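Local coordinates for DotU family type IV/VI secretion system protein (Acinetobacter baumannii, PDB 6Y4R) that serves as a component of the type VI secretion system, probably as the cytoplasmic part of its inner-membrane complex, at residues G132-Y137 with E143-L148; Y13-I18 with C63-E68; Q44-Q49 with D53-A58; Q110-G115 with A120-F125. All blocks are in the same frame, centred on the assembly; numbering follows the deposited sequence.

Contact 1. Residues G132-Y137 with E143-L148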
loop_
_atom_site.group_PDB
_atom_site.type_symbol
_atom_site.label_atom_id
_atom_site.label_comp_id
_atom_site.label_asym_id
_atom_site.label_seq_id
_atom_site.Cartn_x
_atom_site.Cartn_y
_atom_site.Cartn_z
ATOM N N GLY A 132 -0.672 7.709 -4.382
ATOM C CA GLY A 132 -1.356 7.547 -5.650
ATOM C C GLY A 132 -2.376 6.437 -5.721
ATOM O O GLY A 132 -3.028 6.290 -6.763
ATOM N N PHE A 133 -2.581 5.697 -4.641
ATOM C CA PHE A 133 -3.559 4.628 -4.672
ATOM C C PHE A 133 -4.958 5.215 -4.802
ATOM O O PHE A 133 -5.345 6.103 -4.043
ATOM C CB PHE A 133 -3.466 3.759 -3.418
ATOM C CG PHE A 133 -4.483 2.640 -3.385
ATOM C CD1 PHE A 133 -4.176 1.385 -3.896
ATOM C CD2 PHE A 133 -5.751 2.851 -2.879
ATOM C CE1 PHE A 133 -5.114 0.353 -3.886
ATOM C CE2 PHE A 133 -6.691 1.815 -2.867
ATOM C CZ PHE A 133 -6.364 0.577 -3.367
ATOM N N GLN A 134 -5.696 4.736 -5.799
ATOM C CA GLN A 134 -7.071 5.139 -6.068
ATOM C C GLN A 134 -8.086 4.031 -5.856
ATOM O O GLN A 134 -9.168 4.282 -5.317
ATOM C CB GLN A 134 -7.184 5.636 -7.498
ATOM C CG GLN A 134 -6.130 6.622 -7.830
ATOM C CD GLN A 134 -6.482 7.416 -9.040
ATOM O OE1 GLN A 134 -6.090 8.575 -9.138
ATOM N NE2 GLN A 134 -7.169 6.791 -9.995
ATOM N N GLY A 135 -7.751 2.807 -6.251
ATOM C CA GLY A 135 -8.686 1.707 -6.110
ATOM C C GLY A 135 -9.968 1.966 -6.861
ATOM O O GLY A 135 -9.989 2.275 -8.056
ATOM N N LYS A 136 -11.059 1.814 -6.129
ATOM C CA LYS A 136 -12.399 1.897 -6.684
ATOM C C LYS A 136 -12.783 3.307 -7.116
ATOM O O LYS A 136 -13.683 3.465 -7.949
ATOM C CB LYS A 136 -13.350 1.306 -5.643
ATOM C CG LYS A 136 -14.778 1.713 -5.715
ATOM C CD LYS A 136 -15.425 1.662 -4.331
ATOM C CE LYS A 136 -14.744 2.639 -3.380
ATOM N NZ LYS A 136 -15.392 2.629 -2.024
ATOM N N TYR A 137 -12.073 4.324 -6.625
ATOM C CA TYR A 137 -12.323 5.717 -6.967
ATOM C C TYR A 137 -11.774 6.109 -8.328
ATOM O O TYR A 137 -12.011 7.244 -8.761
ATOM C CB TYR A 137 -11.711 6.634 -5.914
ATOM C CG TYR A 137 -12.465 6.636 -4.615
ATOM C CD1 TYR A 137 -12.191 5.697 -3.636
ATOM C CD2 TYR A 137 -13.451 7.568 -4.368
ATOM C CE1 TYR A 137 -12.875 5.687 -2.445
ATOM C CE2 TYR A 137 -14.138 7.566 -3.179
ATOM C CZ TYR A 137 -13.839 6.623 -2.221
ATOM O OH TYR A 137 -14.503 6.596 -1.022
ATOM N N GLU A 143 -12.665 13.593 -7.577
ATOM C CA GLU A 143 -12.654 14.601 -6.524
ATOM C C GLU A 143 -13.126 14.011 -5.205
ATOM O O GLU A 143 -12.737 14.483 -4.128
ATOM C CB GLU A 143 -13.455 15.846 -6.908
ATOM C CG GLU A 143 -12.825 16.632 -8.060
ATOM C CD GLU A 143 -13.826 17.436 -8.874
ATOM O OE1 GLU A 143 -15.049 17.287 -8.660
ATOM O OE2 GLU A 143 -13.382 18.222 -9.741
ATOM N N SER A 144 -14.019 13.020 -5.275
ATOM C CA SER A 144 -14.454 12.341 -4.063
ATOM C C SER A 144 -13.264 11.715 -3.353
ATOM O O SER A 144 -13.259 11.607 -2.122
ATOM C CB SER A 144 -15.520 11.294 -4.385
ATOM O OG SER A 144 -15.991 10.671 -3.207
ATOM N N LEU A 145 -12.238 11.309 -4.102
ATOM C CA LEU A 145 -11.102 10.662 -3.461
ATOM C C LEU A 145 -10.164 11.680 -2.819
ATOM O O LEU A 145 -9.648 11.445 -1.723
ATOM C CB LEU A 145 -10.343 9.809 -4.474
ATOM C CG LEU A 145 -9.039 9.208 -3.954
ATOM C CD1 LEU A 145 -9.320 8.055 -2.985
ATOM C CD2 LEU A 145 -8.185 8.756 -5.112
ATOM N N ASN A 146 -9.977 12.842 -3.437
ATOM C CA ASN A 146 -9.162 13.857 -2.782
ATOM C C ASN A 146 -9.792 14.321 -1.478
ATOM O O ASN A 146 -9.093 14.503 -0.473
ATOM C CB ASN A 146 -8.926 15.030 -3.730
ATOM C CG ASN A 146 -7.961 14.695 -4.850
ATOM O OD1 ASN A 146 -7.304 13.638 -4.855
ATOM N ND2 ASN A 146 -7.915 15.573 -5.844
ATOM N N HIS A 147 -11.112 14.503 -1.455
ATOM C CA HIS A 147 -11.702 14.911 -0.186
ATOM C C HIS A 147 -11.559 13.810 0.854
ATOM O O HIS A 147 -11.362 14.099 2.033
ATOM C CB HIS A 147 -13.141 15.395 -0.357
ATOM C CG HIS A 147 -13.450 16.560 0.519
ATOM N ND1 HIS A 147 -14.621 17.275 0.461
ATOM C CD2 HIS A 147 -12.697 17.159 1.474
ATOM C CE1 HIS A 147 -14.578 18.262 1.351
ATOM N NE2 HIS A 147 -13.420 18.211 1.986
ATOM N N LEU A 148 -11.632 12.541 0.448
ATOM C CA LEU A 148 -11.435 11.476 1.436
ATOM C C LEU A 148 -10.013 11.486 1.976
ATOM O O LEU A 148 -9.802 11.367 3.191
ATOM C CB LEU A 148 -11.755 10.108 0.845
ATOM C CG LEU A 148 -11.158 8.897 1.567
ATOM C CD1 LEU A 148 -11.792 8.705 2.902
ATOM C CD2 LEU A 148 -11.418 7.682 0.730
#
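Phe133, which follows the Schellman motif where Gly132, with a phi of 106°, ends helix 119-130, meets Leu145 through its backbone alone: Phe133 O lies 4.0 Å from Leu145 CD2, a van der Waals contact. Its ring faces the interior instead, stacked on Phe104 and packed against Ala64 and Leu65 of helix 52-71, a buried place that suits a large aromatic group. Gln134 receives the same Leu145 methyl on CA and on the aliphatic start of its side chain, with Gln134 CG 4.0 Å from Leu145 CD2, the two side chains crossing at about a right angle. Its backbone N and that of Gly135 are both hydrogen-bonded to the carboxylate of Glu68, which pins this bend to helix 52-71. The bend closes where Tyr137 N donates to Gln134 O at 3.2 Å. Tyr137 then carries most of the contact. Its CG sits beside the backbone N (chi1 -73°), which brings a ring face to Leu145. Leu145 CD1 sits over that face, 4.1 Å from the centroid of the Tyr137 ring and 27° off the normal, a CH-pi contact, while Ser144 OG lies in plane at the edge, 3.6 Å from Tyr137 CE2. Beyond the ring, Tyr137 OH reaches Leu148 CD2 at 3.7 Å. Phe105 of helix 100-114 adds an edge-to-face partner. This is a loop connecting two successive helices of an all-helical domain, folded back on the start of the second.

Contact 2. Residues Y13-I18 with C63-E68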
loop_
_atom_site.group_PDB
_atom_site.type_symbol
_atom_site.label_atom_id
_atom_site.label_comp_id
_atom_site.label_asym_id
_atom_site.label_seq_id
_atom_site.Cartn_x
_atom_site.Cartn_y
_atom_site.Cartn_z
ATOM N N TYR A 13 9.918 3.425 -0.777
ATOM C CA TYR A 13 10.861 4.094 -1.683
ATOM C C TYR A 13 10.819 3.499 -3.079
ATOM O O TYR A 13 11.057 4.205 -4.071
ATOM C CB TYR A 13 12.290 3.999 -1.182
ATOM C CG TYR A 13 13.295 4.613 -2.162
ATOM C CD1 TYR A 13 13.176 5.944 -2.563
ATOM C CD2 TYR A 13 14.357 3.864 -2.693
ATOM C CE1 TYR A 13 14.099 6.515 -3.455
ATOM C CE2 TYR A 13 15.271 4.421 -3.586
ATOM C CZ TYR A 13 15.142 5.737 -3.961
ATOM O OH TYR A 13 16.096 6.200 -4.851
ATOM N N LEU A 14 10.576 2.189 -3.169
ATOM C CA LEU A 14 10.481 1.497 -4.450
ATOM C C LEU A 14 9.142 1.764 -5.125
ATOM O O LEU A 14 9.067 1.731 -6.358
ATOM C CB LEU A 14 10.683 -0.009 -4.250
ATOM C CG LEU A 14 11.904 -0.549 -3.486
ATOM C CD1 LEU A 14 11.774 -2.042 -3.281
ATOM C CD2 LEU A 14 13.195 -0.253 -4.214
ATOM N N ILE A 15 8.094 2.052 -4.329
ATOM C CA ILE A 15 6.849 2.611 -4.863
ATOM C C ILE A 15 7.107 3.971 -5.485
ATOM O O ILE A 15 6.550 4.315 -6.532
ATOM C CB ILE A 15 5.795 2.772 -3.759
ATOM C CG1 ILE A 15 5.501 1.468 -3.014
ATOM C CG2 ILE A 15 4.526 3.362 -4.376
ATOM C CD1 ILE A 15 4.463 0.656 -3.625
ATOM N N PHE A 16 7.882 4.801 -4.785
ATOM C CA PHE A 16 8.182 6.144 -5.257
ATOM C C PHE A 16 8.988 6.110 -6.550
ATOM O O PHE A 16 8.793 6.969 -7.418
ATOM C CB PHE A 16 8.918 6.916 -4.153
ATOM C CG PHE A 16 8.730 8.416 -4.211
ATOM C CD1 PHE A 16 7.503 8.976 -4.543
ATOM C CD2 PHE A 16 9.797 9.272 -3.928
ATOM C CE1 PHE A 16 7.342 10.363 -4.599
ATOM C CE2 PHE A 16 9.647 10.666 -3.981
ATOM C CZ PHE A 16 8.420 11.211 -4.318
ATOM N N LEU A 17 9.885 5.124 -6.712
ATOM C CA LEU A 17 10.706 5.052 -7.927
ATOM C C LEU A 17 9.863 4.739 -9.154
ATOM O O LEU A 17 10.072 5.318 -10.228
ATOM C CB LEU A 17 11.804 3.992 -7.813
ATOM C CG LEU A 17 12.999 4.211 -6.896
ATOM C CD1 LEU A 17 13.822 2.927 -6.801
ATOM C CD2 LEU A 17 13.856 5.400 -7.355
ATOM N N ILE A 18 8.930 3.802 -9.025
ATOM C CA ILE A 18 8.046 3.465 -10.140
ATOM C C ILE A 18 7.152 4.643 -10.484
ATOM O O ILE A 18 6.916 4.945 -11.665
ATOM C CB ILE A 18 7.235 2.195 -9.827
ATOM C CG1 ILE A 18 8.193 1.019 -9.609
ATOM C CG2 ILE A 18 6.184 1.940 -10.897
ATOM C CD1 ILE A 18 7.496 -0.305 -9.488
ATOM N N CYS A 63 0.602 -3.968 -0.550
ATOM C CA CYS A 63 0.461 -4.846 -1.706
ATOM C C CYS A 63 -0.616 -4.343 -2.664
ATOM O O CYS A 63 -0.433 -4.374 -3.888
ATOM C CB CYS A 63 0.173 -6.271 -1.242
ATOM S SG CYS A 63 1.604 -7.046 -0.406
ATOM N N ALA A 64 -1.744 -3.866 -2.137
ATOM C CA ALA A 64 -2.734 -3.248 -3.014
ATOM C C ALA A 64 -2.130 -2.059 -3.764
ATOM O O ALA A 64 -2.442 -1.838 -4.941
ATOM C CB ALA A 64 -3.971 -2.836 -2.211
ATOM N N LEU A 65 -1.242 -1.306 -3.109
ATOM C CA LEU A 65 -0.679 -0.078 -3.674
ATOM C C LEU A 65 0.398 -0.359 -4.719
ATOM O O LEU A 65 0.442 0.302 -5.763
ATOM C CB LEU A 65 -0.132 0.801 -2.550
ATOM C CG LEU A 65 0.866 1.913 -2.839
ATOM C CD1 LEU A 65 0.206 3.069 -3.556
ATOM C CD2 LEU A 65 1.463 2.377 -1.535
ATOM N N ILE A 66 1.317 -1.286 -4.424
ATOM C CA ILE A 66 2.349 -1.664 -5.393
ATOM C C ILE A 66 1.723 -2.323 -6.618
ATOM O O ILE A 66 2.175 -2.100 -7.748
ATOM C CB ILE A 66 3.403 -2.580 -4.736
ATOM C CG1 ILE A 66 4.542 -2.892 -5.706
ATOM C CG2 ILE A 66 2.775 -3.882 -4.235
ATOM C CD1 ILE A 66 5.235 -1.688 -6.222
ATOM N N ASP A 67 0.643 -3.095 -6.429
ATOM C CA ASP A 67 0.032 -3.748 -7.581
ATOM C C ASP A 67 -0.552 -2.727 -8.550
ATOM O O ASP A 67 -0.330 -2.821 -9.765
ATOM C CB ASP A 67 -1.084 -4.717 -7.162
ATOM C CG ASP A 67 -0.579 -6.066 -6.609
ATOM O OD1 ASP A 67 0.634 -6.368 -6.675
ATOM O OD2 ASP A 67 -1.441 -6.894 -6.223
ATOM N N GLU A 68 -1.243 -1.703 -8.034
ATOM C CA GLU A 68 -1.918 -0.764 -8.930
ATOM C C GLU A 68 -0.972 0.271 -9.512
ATOM O O GLU A 68 -1.200 0.759 -10.625
ATOM C CB GLU A 68 -3.099 -0.098 -8.223
ATOM C CG GLU A 68 -3.586 1.189 -8.897
ATOM C CD GLU A 68 -4.674 1.934 -8.117
ATOM O OE1 GLU A 68 -5.706 1.307 -7.820
ATOM O OE2 GLU A 68 -4.506 3.134 -7.794
#
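Two nearly parallel helices of the buried core meet here, with Ile15 and Ile18 of helix 9-19 set against Leu65 and Ile66 of helix 52-71. The short axes approach to 10.4 Å and their directions differ by 21°, a spacing that branched and long aliphatic side chains can bridge. Ile15 provides most of the bridge through one methyl. With CG1 of Ile15 beside the backbone N (chi1 -56°), Ile15 CD1 lies 3.6 Å from Ile66 CB, and the same Ile15 CD1 lies 3.9 Å from Leu65 CG. Ile66 answers with its longer branch. Its CG1 is anti to the backbone N (chi1 -176°), which swings Ile66 CD1 back toward helix 9-19, 3.6 Å from Ile15 CD1. One turn further on, Ile18 CD1 lies 4.2 Å from Ile66 CD1, a looser contact. Phe62 and Thr69 flank Ile15, and Phe30 of helix 27-47 packs on Ile18, so the aliphatic contact is buried. Helix 52-71 thus faces helix 9-19 with apolar residues, while Asp67, whose side chain starts away from that helix, accepts hydrogen bonds from Trp85 NE1 and holds the chain at the backbone of Leu90 and Gln91: near-parallel helix packing in the core of an all-helical domain.

Contact 3. Residues Q44-Q49 with D53-A58; sequences QAKKLQ and DDIHDA
Asp57 N donates to Asp53 O at 2.8 Å, and this backbone bond closes the helical turn that presents Ile55 to Ala45 and Lys46. No hydrogen bond crosses between the two segments; they are joined by Ile55. Ile55 CG1, beside the backbone N with chi1 at -70°, lies 3.5 Å from Ala45 CB. The chain then extends past the alanine, so that Ile55 CD1 lies 3.5 Å from Lys46 CG and 3.7 Å from Lys46 N. Alanine suits the near position because its single methyl lets the helices come close, and isoleucine has the length to reach the next residue. Lys46 needs only its aliphatic stem here: it crosses Ile55 at about a right angle, and its chain bends at chi3 (-49°) and carries the ammonium away. The exposed start of the connection is shaped by Gln49, whose positive phi (77°) and bond from Gln49 N to Lys46 O at 3.0 Å belong to a Schellman motif ending helix 27-47. From there the chain turns back at once into helix 52-71, making a helical hairpin with a short connection. Asp54 and Asp57 form salt bridges with Arg118. Leu4 and Leu7 of helix 4-7 pack on Ala45, while helix 119-130 packs against helix 52-71, Ala121 on Asp54 and Val124 on Ala58.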
loop_
_atom_site.group_PDB
_atom_site.type_symbol
_atom_site.label_atom_id
_atom_site.label_comp_id
_atom_site.label_asym_id
_atom_site.label_seq_id
_atom_site.Cartn_x
_atom_site.Cartn_y
_atom_site.Cartn_z
ATOM N N GLN A 44 10.094 -7.474 11.969
ATOM C CA GLN A 44 10.437 -6.299 12.771
ATOM C C GLN A 44 9.217 -5.721 13.471
ATOM O O GLN A 44 9.312 -5.277 14.619
ATOM C CB GLN A 44 11.099 -5.226 11.902
ATOM C CG GLN A 44 12.483 -5.577 11.388
ATOM C CD GLN A 44 13.145 -4.388 10.724
ATOM O OE1 GLN A 44 12.478 -3.402 10.388
ATOM N NE2 GLN A 44 14.470 -4.455 10.560
ATOM N N ALA A 45 8.068 -5.695 12.792
ATOM C CA ALA A 45 6.860 -5.170 13.427
ATOM C C ALA A 45 6.355 -6.106 14.520
ATOM O O ALA A 45 5.819 -5.640 15.528
ATOM C CB ALA A 45 5.774 -4.921 12.386
ATOM N N LYS A 46 6.515 -7.430 14.334
ATOM C CA LYS A 46 6.142 -8.378 15.372
ATOM C C LYS A 46 7.017 -8.230 16.612
ATOM O O LYS A 46 6.485 -8.259 17.728
ATOM C CB LYS A 46 6.201 -9.819 14.866
ATOM C CG LYS A 46 5.380 -10.143 13.631
ATOM C CD LYS A 46 5.108 -11.652 13.599
ATOM C CE LYS A 46 6.407 -12.471 13.818
ATOM N NZ LYS A 46 6.040 -13.866 14.292
ATOM N N LYS A 47 8.325 -7.973 16.452
ATOM C CA LYS A 47 9.204 -7.812 17.615
ATOM C C LYS A 47 9.006 -6.513 18.328
ATOM O O LYS A 47 9.403 -6.399 19.491
ATOM C CB LYS A 47 10.671 -7.628 17.281
ATOM C CG LYS A 47 11.709 -8.636 17.299
ATOM C CD LYS A 47 12.439 -8.565 16.092
ATOM C CE LYS A 47 13.655 -9.183 16.525
ATOM N NZ LYS A 47 14.570 -9.212 15.406
ATOM N N LEU A 48 8.512 -5.513 17.622
ATOM C CA LEU A 48 8.176 -4.257 18.260
ATOM C C LEU A 48 6.770 -4.280 18.810
ATOM O O LEU A 48 6.300 -3.261 19.317
ATOM C CB LEU A 48 8.377 -3.082 17.299
ATOM C CG LEU A 48 9.812 -2.722 16.868
ATOM C CD1 LEU A 48 9.816 -1.567 15.850
ATOM C CD2 LEU A 48 10.699 -2.383 18.071
ATOM N N GLN A 49 6.107 -5.431 18.718
ATOM C CA GLN A 49 4.905 -5.760 19.464
ATOM C C GLN A 49 3.671 -5.084 18.875
ATOM O O GLN A 49 2.696 -4.857 19.597
ATOM C CB GLN A 49 5.079 -5.399 20.952
ATOM C CG GLN A 49 6.441 -5.859 21.536
ATOM C CD GLN A 49 6.363 -6.790 22.720
ATOM O OE1 GLN A 49 5.303 -7.314 23.047
ATOM N NE2 GLN A 49 7.502 -7.010 23.372
ATOM N N ASP A 53 -3.180 -7.652 13.578
ATOM C CA ASP A 53 -4.029 -7.015 12.574
ATOM C C ASP A 53 -3.356 -5.791 11.965
ATOM O O ASP A 53 -3.488 -5.553 10.755
ATOM C CB ASP A 53 -5.386 -6.632 13.162
ATOM C CG ASP A 53 -6.037 -7.766 13.913
ATOM O OD1 ASP A 53 -6.795 -8.540 13.290
ATOM O OD2 ASP A 53 -5.806 -7.883 15.134
ATOM N N ASP A 54 -2.609 -5.018 12.770
ATOM C CA ASP A 54 -1.871 -3.874 12.222
ATOM C C ASP A 54 -0.843 -4.334 11.195
ATOM O O ASP A 54 -0.767 -3.779 10.096
ATOM C CB ASP A 54 -1.182 -3.067 13.334
ATOM C CG ASP A 54 -2.140 -2.124 14.089
ATOM O OD1 ASP A 54 -3.364 -2.162 13.827
ATOM O OD2 ASP A 54 -1.650 -1.314 14.921
ATOM N N ILE A 55 -0.087 -5.390 11.517
ATOM C CA ILE A 55 0.902 -5.926 10.580
ATOM C C ILE A 55 0.211 -6.410 9.312
ATOM O O ILE A 55 0.641 -6.108 8.187
ATOM C CB ILE A 55 1.708 -7.067 11.238
ATOM C CG1 ILE A 55 2.654 -6.574 12.340
ATOM C CG2 ILE A 55 2.491 -7.869 10.170
ATOM C CD1 ILE A 55 2.889 -7.626 13.420
ATOM N N HIS A 56 -0.873 -7.170 9.488
ATOM C CA HIS A 56 -1.621 -7.736 8.362
ATOM C C HIS A 56 -2.158 -6.627 7.462
ATOM O O HIS A 56 -2.069 -6.713 6.232
ATOM C CB HIS A 56 -2.771 -8.603 8.907
ATOM C CG HIS A 56 -3.692 -9.179 7.877
ATOM N ND1 HIS A 56 -3.492 -10.411 7.297
ATOM C CD2 HIS A 56 -4.822 -8.682 7.314
ATOM C CE1 HIS A 56 -4.471 -10.662 6.438
ATOM N NE2 HIS A 56 -5.287 -9.622 6.417
ATOM N N ASP A 57 -2.720 -5.567 8.059
ATOM C CA ASP A 57 -3.361 -4.536 7.245
ATOM C C ASP A 57 -2.369 -3.570 6.625
ATOM O O ASP A 57 -2.646 -3.043 5.547
ATOM C CB ASP A 57 -4.400 -3.755 8.052
ATOM C CG ASP A 57 -5.606 -4.604 8.434
ATOM O OD1 ASP A 57 -6.295 -4.281 9.434
ATOM O OD2 ASP A 57 -5.858 -5.608 7.727
ATOM N N ALA A 58 -1.217 -3.332 7.263
ATOM C CA ALA A 58 -0.185 -2.516 6.630
ATOM C C ALA A 58 0.394 -3.225 5.410
ATOM O O ALA A 58 0.515 -2.639 4.328
ATOM C CB ALA A 58 0.915 -2.188 7.638
#

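Contact 4. Residues Q110-G115 with A120-F125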
loop_
_atom_site.group_PDB
_atom_site.type_symbol
_atom_site.label_atom_id
_atom_site.label_comp_id
_atom_site.label_asym_id
_atom_site.label_seq_id
_atom_site.Cartn_x
_atom_site.Cartn_y
_atom_site.Cartn_z
ATOM N N GLN A 110 -12.958 0.917 8.937
ATOM C CA GLN A 110 -12.805 0.279 10.241
ATOM C C GLN A 110 -11.754 0.987 11.088
ATOM O O GLN A 110 -11.927 1.116 12.307
ATOM C CB GLN A 110 -12.432 -1.196 10.090
ATOM C CG GLN A 110 -13.433 -2.045 9.339
ATOM C CD GLN A 110 -12.941 -3.486 9.173
ATOM O OE1 GLN A 110 -12.367 -3.868 8.133
ATOM N NE2 GLN A 110 -13.167 -4.297 10.209
ATOM N N LEU A 111 -10.649 1.448 10.457
ATOM C CA LEU A 111 -9.554 2.080 11.197
ATOM C C LEU A 111 -9.864 3.516 11.572
ATOM O O LEU A 111 -9.417 3.990 12.626
ATOM C CB LEU A 111 -8.248 2.061 10.419
ATOM C CG LEU A 111 -7.752 0.783 9.808
ATOM C CD1 LEU A 111 -6.551 1.078 8.838
ATOM C CD2 LEU A 111 -7.432 -0.119 10.982
ATOM N N ARG A 112 -10.582 4.238 10.708
ATOM C CA ARG A 112 -11.031 5.570 11.086
ATOM C C ARG A 112 -11.899 5.470 12.330
ATOM O O ARG A 112 -11.789 6.291 13.249
ATOM C CB ARG A 112 -11.811 6.217 9.937
ATOM C CG ARG A 112 -11.026 6.492 8.671
ATOM C CD ARG A 112 -11.902 7.016 7.525
ATOM N NE ARG A 112 -12.316 8.404 7.749
ATOM C CZ ARG A 112 -13.277 9.033 7.073
ATOM N NH1 ARG A 112 -13.933 8.409 6.109
ATOM N NH2 ARG A 112 -13.578 10.293 7.366
ATOM N N SER A 113 -12.747 4.434 12.383
ATOM C CA SER A 113 -13.642 4.218 13.519
ATOM C C SER A 113 -12.871 3.884 14.793
ATOM O O SER A 113 -13.295 4.247 15.899
ATOM C CB SER A 113 -14.626 3.098 13.197
ATOM O OG SER A 113 -14.016 1.829 13.359
ATOM N N ARG A 114 -11.794 3.105 14.671
ATOM C CA ARG A 114 -11.018 2.738 15.850
ATOM C C ARG A 114 -10.042 3.820 16.291
ATOM O O ARG A 114 -9.474 3.689 17.380
ATOM C CB ARG A 114 -10.255 1.430 15.638
ATOM C CG ARG A 114 -11.150 0.218 15.473
ATOM C CD ARG A 114 -11.812 -0.170 16.792
ATOM N NE ARG A 114 -10.879 -0.225 17.914
ATOM C CZ ARG A 114 -10.021 -1.212 18.161
ATOM N NH1 ARG A 114 -9.904 -2.240 17.323
ATOM N NH2 ARG A 114 -9.233 -1.141 19.231
ATOM N N GLY A 115 -9.789 4.832 15.453
ATOM C CA GLY A 115 -9.138 6.064 15.873
ATOM C C GLY A 115 -7.733 5.927 16.422
ATOM O O GLY A 115 -6.779 5.709 15.670
ATOM N N ALA A 120 -1.625 3.555 14.081
ATOM C CA ALA A 120 -0.434 3.157 13.330
ATOM C C ALA A 120 -0.828 2.546 11.992
ATOM O O ALA A 120 -0.240 2.866 10.956
ATOM C CB ALA A 120 0.433 2.188 14.139
ATOM N N ALA A 121 -1.833 1.667 11.992
ATOM C CA ALA A 121 -2.325 1.130 10.727
ATOM C C ALA A 121 -2.918 2.227 9.851
ATOM O O ALA A 121 -2.699 2.246 8.635
ATOM C CB ALA A 121 -3.384 0.053 10.981
ATOM N N LEU A 122 -3.628 3.182 10.457
ATOM C CA LEU A 122 -4.356 4.156 9.648
ATOM C C LEU A 122 -3.412 5.157 8.998
ATOM O O LEU A 122 -3.705 5.657 7.909
ATOM C CB LEU A 122 -5.452 4.830 10.488
ATOM C CG LEU A 122 -6.229 6.040 9.967
ATOM C CD1 LEU A 122 -7.245 5.573 8.938
ATOM C CD2 LEU A 122 -6.943 6.696 11.114
ATOM N N GLU A 123 -2.262 5.423 9.624
ATOM C CA GLU A 123 -1.233 6.260 9.006
ATOM C C GLU A 123 -0.680 5.638 7.723
ATOM O O GLU A 123 -0.311 6.357 6.787
ATOM C CB GLU A 123 -0.097 6.476 9.999
ATOM C CG GLU A 123 -0.191 7.725 10.857
ATOM C CD GLU A 123 0.608 7.589 12.146
ATOM O OE1 GLU A 123 1.120 6.480 12.385
ATOM O OE2 GLU A 123 0.830 8.602 12.863
ATOM N N VAL A 124 -0.585 4.304 7.683
ATOM C CA VAL A 124 -0.166 3.578 6.480
ATOM C C VAL A 124 -1.220 3.704 5.377
ATOM O O VAL A 124 -0.889 3.975 4.214
ATOM C CB VAL A 124 0.142 2.100 6.823
ATOM C CG1 VAL A 124 0.292 1.254 5.573
ATOM C CG2 VAL A 124 1.411 1.987 7.665
ATOM N N PHE A 125 -2.502 3.486 5.712
ATOM C CA PHE A 125 -3.530 3.570 4.675
ATOM C C PHE A 125 -3.648 4.973 4.100
ATOM O O PHE A 125 -3.936 5.120 2.907
ATOM C CB PHE A 125 -4.890 3.135 5.202
ATOM C CG PHE A 125 -5.134 1.650 5.124
ATOM C CD1 PHE A 125 -4.383 0.768 5.869
ATOM C CD2 PHE A 125 -6.121 1.137 4.288
ATOM C CE1 PHE A 125 -4.627 -0.599 5.793
ATOM C CE2 PHE A 125 -6.347 -0.217 4.207
ATOM C CZ PHE A 125 -5.605 -1.081 4.963
#
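Leu111 packs on Ala121, Leu122 and Phe125 in a helical hairpin, where helix 100-114 turns through a short connection into helix 119-130. The segment axes approach to 9.3 Å, with 136° between their directions, so the pair splays rather than running strictly antiparallel. At the base of the side chain, Leu111 CB lies 3.9 Å from Leu122 CB. With CG beside the backbone N (chi1 -50°), the branch point carries both methyls toward the opposite helix. Leu111 CD2 meets Ala121 CB at 4.1 Å, and Leu111 CD1 rests against Ala121 CB at 4.0 Å and Leu122 CA at 3.9 Å. The small alanine leaves room for the leucine to come close to the backbone of its partner. Arg112 supports the edge of the contact with its hydrocarbon part, Arg112 CG lying 3.9 Å from Leu122 CD1. Its guanidinium leads on to helix 143-159, where NE forms a salt bridge with Glu155; Val152 of the same helix packs on Leu122. Gly115 has a positive phi that lets the chain leave the helix, while Gly115 N still donates to Leu111 O at 3.0 Å. Phe125, buried against Phe104 and Ala61, offers the flat surface on which Leu111 ends: Leu111 CD1 stands over one ring face, 4.1 Å from the centroid of the Phe125 ring and displaced toward the rim at Phe125 CD1, in a CH-pi contact.

In the fold
Contact 2 is the innermost, its centre about 7 Å from that of the chain, and is made wholly of buried aliphatic groups. The other three lie about 13 to 14 Å out: contacts 3 and 4 are buried but edged by the stems of Lys46 and Arg112, and contact 1 is partly buried with Ser144 at its edge. Contacts 1 and 3 are on opposite sides of the chain's centre. Contacts 3 and 4 both close helical hairpins, while contact 2 joins helices distant in sequence and contact 1 brings in a loop. Helix 52-71 serves both contacts 2 and 3. Phe125 packs on Asp57 between contacts 3 and 4, and Leu148 on Arg112 between contacts 1 and 4.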